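Local coordinates for RabGAP/TBC protein (Chlamydomonas reinhardtii, PDB 4P17) that probably acts as a GTPase-activating protein for Rab GTPases in the flagellum, through an all-helical TBC domain, at residues A[88-91]-A[92-96]; A[122-125]-A[126-129]; A[204-207]-A[208-211]. All coordinates share one frame; numbering follows the deposited sequence.

Contact 1: residues A[88-91]-A[92-96]; sequences AGHA and ANYYS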
loop_
_atom_site.group_PDB
_atom_site.type_symbol
_atom_site.label_atom_id
_atom_site.label_comp_id
_atom_site.label_asym_id
_atom_site.label_seq_id
_atom_site.Cartn_x
_atom_site.Cartn_y
_atom_site.Cartn_z
ATOM N N ALA A 88 -22.563 2.819 -0.777
ATOM C CA ALA A 88 -23.997 2.547 -0.746
ATOM C C ALA A 88 -24.750 3.567 0.106
ATOM O O ALA A 88 -25.972 3.679 -0.010
ATOM C CB ALA A 88 -24.249 1.144 -0.235
ATOM N N GLY A 89 -24.018 4.297 0.948
ATOM C CA GLY A 89 -24.588 5.316 1.803
ATOM C C GLY A 89 -24.620 6.686 1.155
ATOM O O GLY A 89 -24.990 7.667 1.790
ATOM N N HIS A 90 -24.203 6.749 -0.109
ATOM C CA HIS A 90 -24.323 7.956 -0.901
ATOM C C HIS A 90 -25.189 7.674 -2.125
ATOM O O HIS A 90 -25.494 6.512 -2.437
ATOM C CB HIS A 90 -22.927 8.469 -1.305
ATOM C CG HIS A 90 -22.112 8.943 -0.143
ATOM N ND1 HIS A 90 -21.518 8.077 0.754
ATOM C CD2 HIS A 90 -21.813 10.196 0.277
ATOM C CE1 HIS A 90 -20.876 8.783 1.671
ATOM N NE2 HIS A 90 -21.039 10.067 1.406
ATOM N N ALA A 91 -25.610 8.736 -2.804
ATOM C CA ALA A 91 -26.408 8.596 -4.018
ATOM C C ALA A 91 -25.532 8.041 -5.135
ATOM O O ALA A 91 -24.311 8.195 -5.096
ATOM C CB ALA A 91 -27.018 9.937 -4.419
ATOM N N ALA A 92 -26.143 7.409 -6.132
ATOM C CA ALA A 92 -25.376 6.703 -7.175
ATOM C C ALA A 92 -24.568 7.649 -8.056
ATOM O O ALA A 92 -23.588 7.243 -8.684
ATOM C CB ALA A 92 -26.297 5.861 -8.029
ATOM N N ASN A 93 -24.979 8.913 -8.103
ATOM C CA ASN A 93 -24.314 9.895 -8.960
ATOM C C ASN A 93 -23.298 10.711 -8.173
ATOM O O ASN A 93 -22.785 11.704 -8.675
ATOM C CB ASN A 93 -25.336 10.838 -9.610
ATOM C CG ASN A 93 -26.060 11.687 -8.602
ATOM O OD1 ASN A 93 -26.049 11.393 -7.404
ATOM N ND2 ASN A 93 -26.708 12.759 -9.076
ATOM N N TYR A 94 -23.017 10.289 -6.941
ATOM C CA TYR A 94 -22.212 11.098 -6.027
ATOM C C TYR A 94 -20.790 11.297 -6.529
ATOM O O TYR A 94 -20.299 12.420 -6.550
ATOM C CB TYR A 94 -22.191 10.473 -4.621
ATOM C CG TYR A 94 -21.460 11.304 -3.590
ATOM C CD1 TYR A 94 -22.090 12.346 -2.920
ATOM C CD2 TYR A 94 -20.126 11.037 -3.284
ATOM C CE1 TYR A 94 -21.415 13.102 -1.976
ATOM C CE2 TYR A 94 -19.444 11.773 -2.354
ATOM C CZ TYR A 94 -20.093 12.807 -1.695
ATOM O OH TYR A 94 -19.410 13.509 -0.762
ATOM N N TYR A 95 -20.122 10.225 -6.938
ATOM C CA TYR A 95 -18.756 10.362 -7.410
ATOM C C TYR A 95 -18.713 11.344 -8.593
ATOM O O TYR A 95 -17.899 12.260 -8.622
ATOM C CB TYR A 95 -18.156 8.985 -7.790
ATOM C CG TYR A 95 -16.829 9.120 -8.485
ATOM C CD1 TYR A 95 -15.716 9.634 -7.818
ATOM C CD2 TYR A 95 -16.690 8.776 -9.837
ATOM C CE1 TYR A 95 -14.489 9.795 -8.485
ATOM C CE2 TYR A 95 -15.472 8.936 -10.500
ATOM C CZ TYR A 95 -14.380 9.436 -9.813
ATOM O OH TYR A 95 -13.187 9.586 -10.461
ATOM N N SER A 96 -19.619 11.185 -9.549
ATOM C CA SER A 96 -19.622 12.046 -10.731
ATOM C C SER A 96 -19.834 13.518 -10.353
ATOM O O SER A 96 -19.266 14.409 -10.993
ATOM C CB SER A 96 -20.697 11.585 -11.717
ATOM O OG SER A 96 -21.987 11.921 -11.254
#
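H90 and Y94 meet through their rings where the chain turns from the loop after helix 83-88 into helix 94-102 of the TBC domain. A type I beta turn from A91 to Y94 makes the bend, and its closing bond runs from Y94 N to A91 O at 3.1 Å.

From the backbone of H90, CG leaves anti to the carbonyl carbon (chi1 -67°), which sends the imidazole to the side where Y94 stands. CB comes first and lies 3.9 Å from Y94 CG, at the root of the phenol ring. Farther out, CD2 is the atom that does the touching: it sits 3.6 Å above the Y94 plane, over the ring centre, and its distances to the six ring carbons are nearly equal. The imidazole thus turns an edge to the face of the tyrosine, an edge-to-face pair with centroids 4.5 Å apart and planes at 50°. A C-H of the imidazole, polarised by the ring nitrogens, is well suited to a pi face. ND1 turns back to K86 O, a bond that would limit the rotation of the ring, and W174 meets the imidazole as well.

Y94 suits its place because it offers a broad face to H90 while its OH reaches past it to H144 ND1 on helix 128-144. Its CG stands anti to the backbone N (chi1 -176°), which swings the ring across to present one face to H90 CD2. Around the turn, N93 OD1 lies 3.5 Å from A91 CB. N93 sits at the N-cap position, though its side chain makes no capping bond; its backbone O accepts a bond from S96 OG at 2.7 Å.

Contact 2: residues A[122-125]-A[126-129]; sequences HPWL and SSPD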
loop_
_atom_site.group_PDB
_atom_site.type_symbol
_atom_site.label_atom_id
_atom_site.label_comp_id
_atom_site.label_asym_id
_atom_site.label_seq_id
_atom_site.Cartn_x
_atom_site.Cartn_y
_atom_site.Cartn_z
ATOM N N HIS A 122 5.082 3.244 -16.045
ATOM C CA HIS A 122 3.915 2.382 -16.198
ATOM C C HIS A 122 3.216 2.728 -17.503
ATOM O O HIS A 122 2.871 3.876 -17.715
ATOM C CB HIS A 122 2.932 2.512 -15.016
ATOM C CG HIS A 122 1.859 1.468 -15.032
ATOM N ND1 HIS A 122 0.660 1.641 -15.691
ATOM C CD2 HIS A 122 1.848 0.201 -14.551
ATOM C CE1 HIS A 122 -0.068 0.544 -15.566
ATOM N NE2 HIS A 122 0.636 -0.350 -14.890
ATOM N N PRO A 123 2.977 1.736 -18.374
ATOM C CA PRO A 123 2.406 2.063 -19.686
ATOM C C PRO A 123 1.041 2.752 -19.696
ATOM O O PRO A 123 0.792 3.540 -20.606
ATOM C CB PRO A 123 2.305 0.702 -20.351
ATOM C CG PRO A 123 3.412 -0.069 -19.759
ATOM C CD PRO A 123 3.432 0.330 -18.326
ATOM N N TRP A 124 0.165 2.457 -18.745
ATOM C CA TRP A 124 -1.158 3.099 -18.724
ATOM C C TRP A 124 -1.193 4.319 -17.782
ATOM O O TRP A 124 -1.792 5.341 -18.099
ATOM C CB TRP A 124 -2.247 2.093 -18.328
ATOM C CG TRP A 124 -3.590 2.749 -18.358
ATOM C CD1 TRP A 124 -4.323 3.061 -19.469
ATOM C CD2 TRP A 124 -4.329 3.208 -17.239
ATOM N NE1 TRP A 124 -5.479 3.695 -19.099
ATOM C CE2 TRP A 124 -5.502 3.807 -17.732
ATOM C CE3 TRP A 124 -4.109 3.190 -15.857
ATOM C CZ2 TRP A 124 -6.451 4.368 -16.891
ATOM C CZ3 TRP A 124 -5.057 3.735 -15.033
ATOM C CH2 TRP A 124 -6.219 4.312 -15.550
ATOM N N LEU A 125 -0.551 4.236 -16.623
ATOM C CA LEU A 125 -0.590 5.368 -15.713
ATOM C C LEU A 125 0.163 6.572 -16.307
ATOM O O LEU A 125 -0.177 7.704 -15.969
ATOM C CB LEU A 125 -0.026 5.034 -14.340
ATOM C CG LEU A 125 -0.901 4.144 -13.444
ATOM C CD1 LEU A 125 -0.112 3.642 -12.263
ATOM C CD2 LEU A 125 -2.216 4.851 -12.961
ATOM N N SER A 126 1.125 6.328 -17.207
ATOM C CA SER A 126 1.897 7.413 -17.827
ATOM C C SER A 126 1.243 7.827 -19.154
ATOM O O SER A 126 1.688 8.764 -19.823
ATOM C CB SER A 126 3.368 6.982 -18.037
ATOM O OG SER A 126 3.469 5.949 -19.005
ATOM N N SER A 127 0.144 7.165 -19.514
ATOM C CA SER A 127 -0.639 7.593 -20.676
ATOM C C SER A 127 -1.570 8.781 -20.349
ATOM O O SER A 127 -1.934 9.011 -19.199
ATOM C CB SER A 127 -1.459 6.423 -21.224
ATOM O OG SER A 127 -2.611 6.159 -20.449
ATOM N N PRO A 128 -1.978 9.542 -21.381
ATOM C CA PRO A 128 -2.917 10.631 -21.094
ATOM C C PRO A 128 -4.189 10.194 -20.343
ATOM O O PRO A 128 -4.602 10.880 -19.428
ATOM C CB PRO A 128 -3.250 11.178 -22.492
ATOM C CG PRO A 128 -1.958 10.935 -23.294
ATOM C CD PRO A 128 -1.503 9.548 -22.783
ATOM N N ASP A 129 -4.811 9.083 -20.729
ATOM C CA ASP A 129 -5.999 8.576 -20.048
ATOM C C ASP A 129 -5.703 8.209 -18.605
ATOM O O ASP A 129 -6.540 8.416 -17.735
ATOM C CB ASP A 129 -6.564 7.334 -20.748
ATOM C CG ASP A 129 -7.474 7.664 -21.933
ATOM O OD1 ASP A 129 -7.653 8.858 -22.253
ATOM O OD2 ASP A 129 -7.984 6.696 -22.559
HETATM O O HOH W 1 2.544 5.791 -21.604
HETATM O O HOH W 2 -7.748 4.149 -21.650
#
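The entry to helix 128-144 is built as a type I beta turn from W124 to S127, with S127 as N-cap; its OG caps G130 N. S127 OG also donates to W124 O at 2.6 Å, in the carbonyl plane on a lone pair, while S127 N reaches the same oxygen from above that plane. The residue just before it, S126, makes a second double grip, on H122 O: S126 OG, held between the backbone N and the carbonyl carbon (chi1 67°), donates to H122 O at 2.5 Å, and S126 N approaches that oxygen from the opposite face of its plane. Serine fits both sites because its short arm brings a hydroxyl back onto the nearby backbone. Water 1 joins S126 OG to P123 O.

H122 ND1 accepts L125 N at 3.0 Å almost in the ring plane, and NE2 bonds Y16 O; P123 CD and L125 CD1 cover opposite faces of the imidazole. The W124 indole lays a face over S127 OG, 3.7 Å from CD1, and meets R167 in a cation-pi contact. With NE2 bound to a carbonyl and ND1 accepting an amide N-H, H122 is probably neutral and protonated on NE2.

Contact 3: residues A[204-207]-A[208-211]; sequences DELI and GTKL
Residues 204-210 form the end of helix 201-210, and L211 follows it as the first residue to leave helical angles. Successive i to i+4 backbone bonds join the two segments: G208 N to D204 O, T209 N to E205 O at 2.9 Å, and K210 N to L206 O at 2.8 Å.

T209 OG1 lies between the backbone N and the carbonyl carbon (chi1 61°), a position that brings it 3.0 Å from L206 O and 3.2 Å from E205 O; its single proton may go to either. Threonine suits the place because its hydroxyl can turn to a carbonyl of the preceding turn while its methyl meets E205. That methyl, CG2, lies 3.4 Å from E205 OE2, the glutamate chain bending at chi2 (68°) and crossing the threonine at about a right angle.

In the all-helical TBC fold, this end of the helix packs against helix 259-271 and leads without a linker, through L211, into helix 212-221, of which L211 is the N-cap residue. L206 lies against F262 and L266, and K210 shares L266. The side chains of L206 and K210 lie side by side, pointing the same way, with L206 CD2 3.8 Å from K210 CE: the lysine supplies its aliphatic length to the apolar surface. I207, branched and buried, touches L269 of helix 259-271 and Q215 and F218 of helix 212-221, and D204 OD1 bonds Q215 NE2.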
loop_
_atom_site.group_PDB
_atom_site.type_symbol
_atom_site.label_atom_id
_atom_site.label_comp_id
_atom_site.label_asym_id
_atom_site.label_seq_id
_atom_site.Cartn_x
_atom_site.Cartn_y
_atom_site.Cartn_z
ATOM N N ASP A 204 10.238 2.373 16.349
ATOM C CA ASP A 204 11.491 2.551 17.088
ATOM C C ASP A 204 11.508 1.611 18.307
ATOM O O ASP A 204 12.536 1.039 18.648
ATOM C CB ASP A 204 11.662 4.010 17.525
ATOM C CG ASP A 204 13.093 4.350 17.946
ATOM O OD1 ASP A 204 14.076 3.840 17.348
ATOM O OD2 ASP A 204 13.230 5.149 18.890
ATOM N N GLU A 205 10.362 1.431 18.952
ATOM C CA GLU A 205 10.288 0.516 20.082
ATOM C C GLU A 205 10.558 -0.875 19.587
ATOM O O GLU A 205 11.375 -1.606 20.173
ATOM C CB GLU A 205 8.924 0.548 20.778
ATOM C CG GLU A 205 8.826 -0.409 21.969
ATOM C CD GLU A 205 9.719 0.011 23.131
ATOM O OE1 GLU A 205 9.994 1.218 23.267
ATOM O OE2 GLU A 205 10.157 -0.876 23.895
ATOM N N LEU A 206 9.868 -1.259 18.510
ATOM C CA LEU A 206 10.050 -2.604 17.994
ATOM C C LEU A 206 11.489 -2.872 17.589
ATOM O O LEU A 206 11.966 -3.976 17.764
ATOM C CB LEU A 206 9.125 -2.856 16.807
ATOM C CG LEU A 206 7.668 -3.020 17.227
ATOM C CD1 LEU A 206 6.736 -2.843 15.994
ATOM C CD2 LEU A 206 7.482 -4.369 17.876
ATOM N N ILE A 207 12.160 -1.870 17.034
ATOM C CA ILE A 207 13.567 -2.032 16.649
ATOM C C ILE A 207 14.369 -2.338 17.906
ATOM O O ILE A 207 15.187 -3.266 17.929
ATOM C CB ILE A 207 14.106 -0.753 15.932
ATOM C CG1 ILE A 207 13.495 -0.634 14.534
ATOM C CG2 ILE A 207 15.656 -0.768 15.788
ATOM C CD1 ILE A 207 13.675 0.742 13.931
ATOM N N GLY A 208 14.124 -1.568 18.969
ATOM C CA GLY A 208 14.894 -1.738 20.188
ATOM C C GLY A 208 14.645 -3.087 20.856
ATOM O O GLY A 208 15.555 -3.697 21.439
ATOM N N THR A 209 13.414 -3.561 20.770
ATOM C CA THR A 209 13.024 -4.832 21.385
ATOM C C THR A 209 13.421 -6.056 20.559
ATOM O O THR A 209 14.010 -7.007 21.079
ATOM C CB THR A 209 11.505 -4.876 21.625
ATOM O OG1 THR A 209 10.807 -4.758 20.381
ATOM C CG2 THR A 209 11.122 -3.763 22.481
ATOM N N LYS A 210 13.123 -6.003 19.267
ATOM C CA LYS A 210 13.288 -7.131 18.355
ATOM C C LYS A 210 14.618 -7.154 17.619
ATOM O O LYS A 210 15.075 -8.227 17.211
ATOM C CB LYS A 210 12.161 -7.134 17.318
ATOM C CG LYS A 210 10.772 -7.196 17.910
ATOM C CD LYS A 210 9.879 -8.138 17.133
ATOM C CE LYS A 210 8.422 -8.012 17.526
ATOM N NZ LYS A 210 7.551 -8.660 16.508
ATOM N N LEU A 211 15.238 -5.988 17.471
ATOM C CA LEU A 211 16.416 -5.839 16.641
ATOM C C LEU A 211 17.444 -4.996 17.393
ATOM O O LEU A 211 17.898 -3.974 16.907
ATOM C CB LEU A 211 16.034 -5.219 15.292
ATOM C CG LEU A 211 15.034 -6.008 14.428
ATOM C CD1 LEU A 211 14.610 -5.194 13.207
ATOM C CD2 LEU A 211 15.592 -7.365 13.993
#

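In the fold
The three contacts follow one another along the chain, all within the Rab-GTPase-TBC domain of an all-helical protein, and each lies at a helix end. Contact 1 opens helix 94-102, contact 2 opens helix 128-144, and contact 3 ends helix 201-210 just before helix 212-221. Contacts 1 and 2 are the nearer pair, without touching: their centres are 27 Å apart and their nearest atoms about 10 Å apart. Helix 128-144 links them, since contact 2 starts it and contact 1 reaches its far end. Contact 3 lies across the chain's centre from both, 44 and 40 Å away between centres. The contacts thus mark helix ends on two distant flanks of the domain.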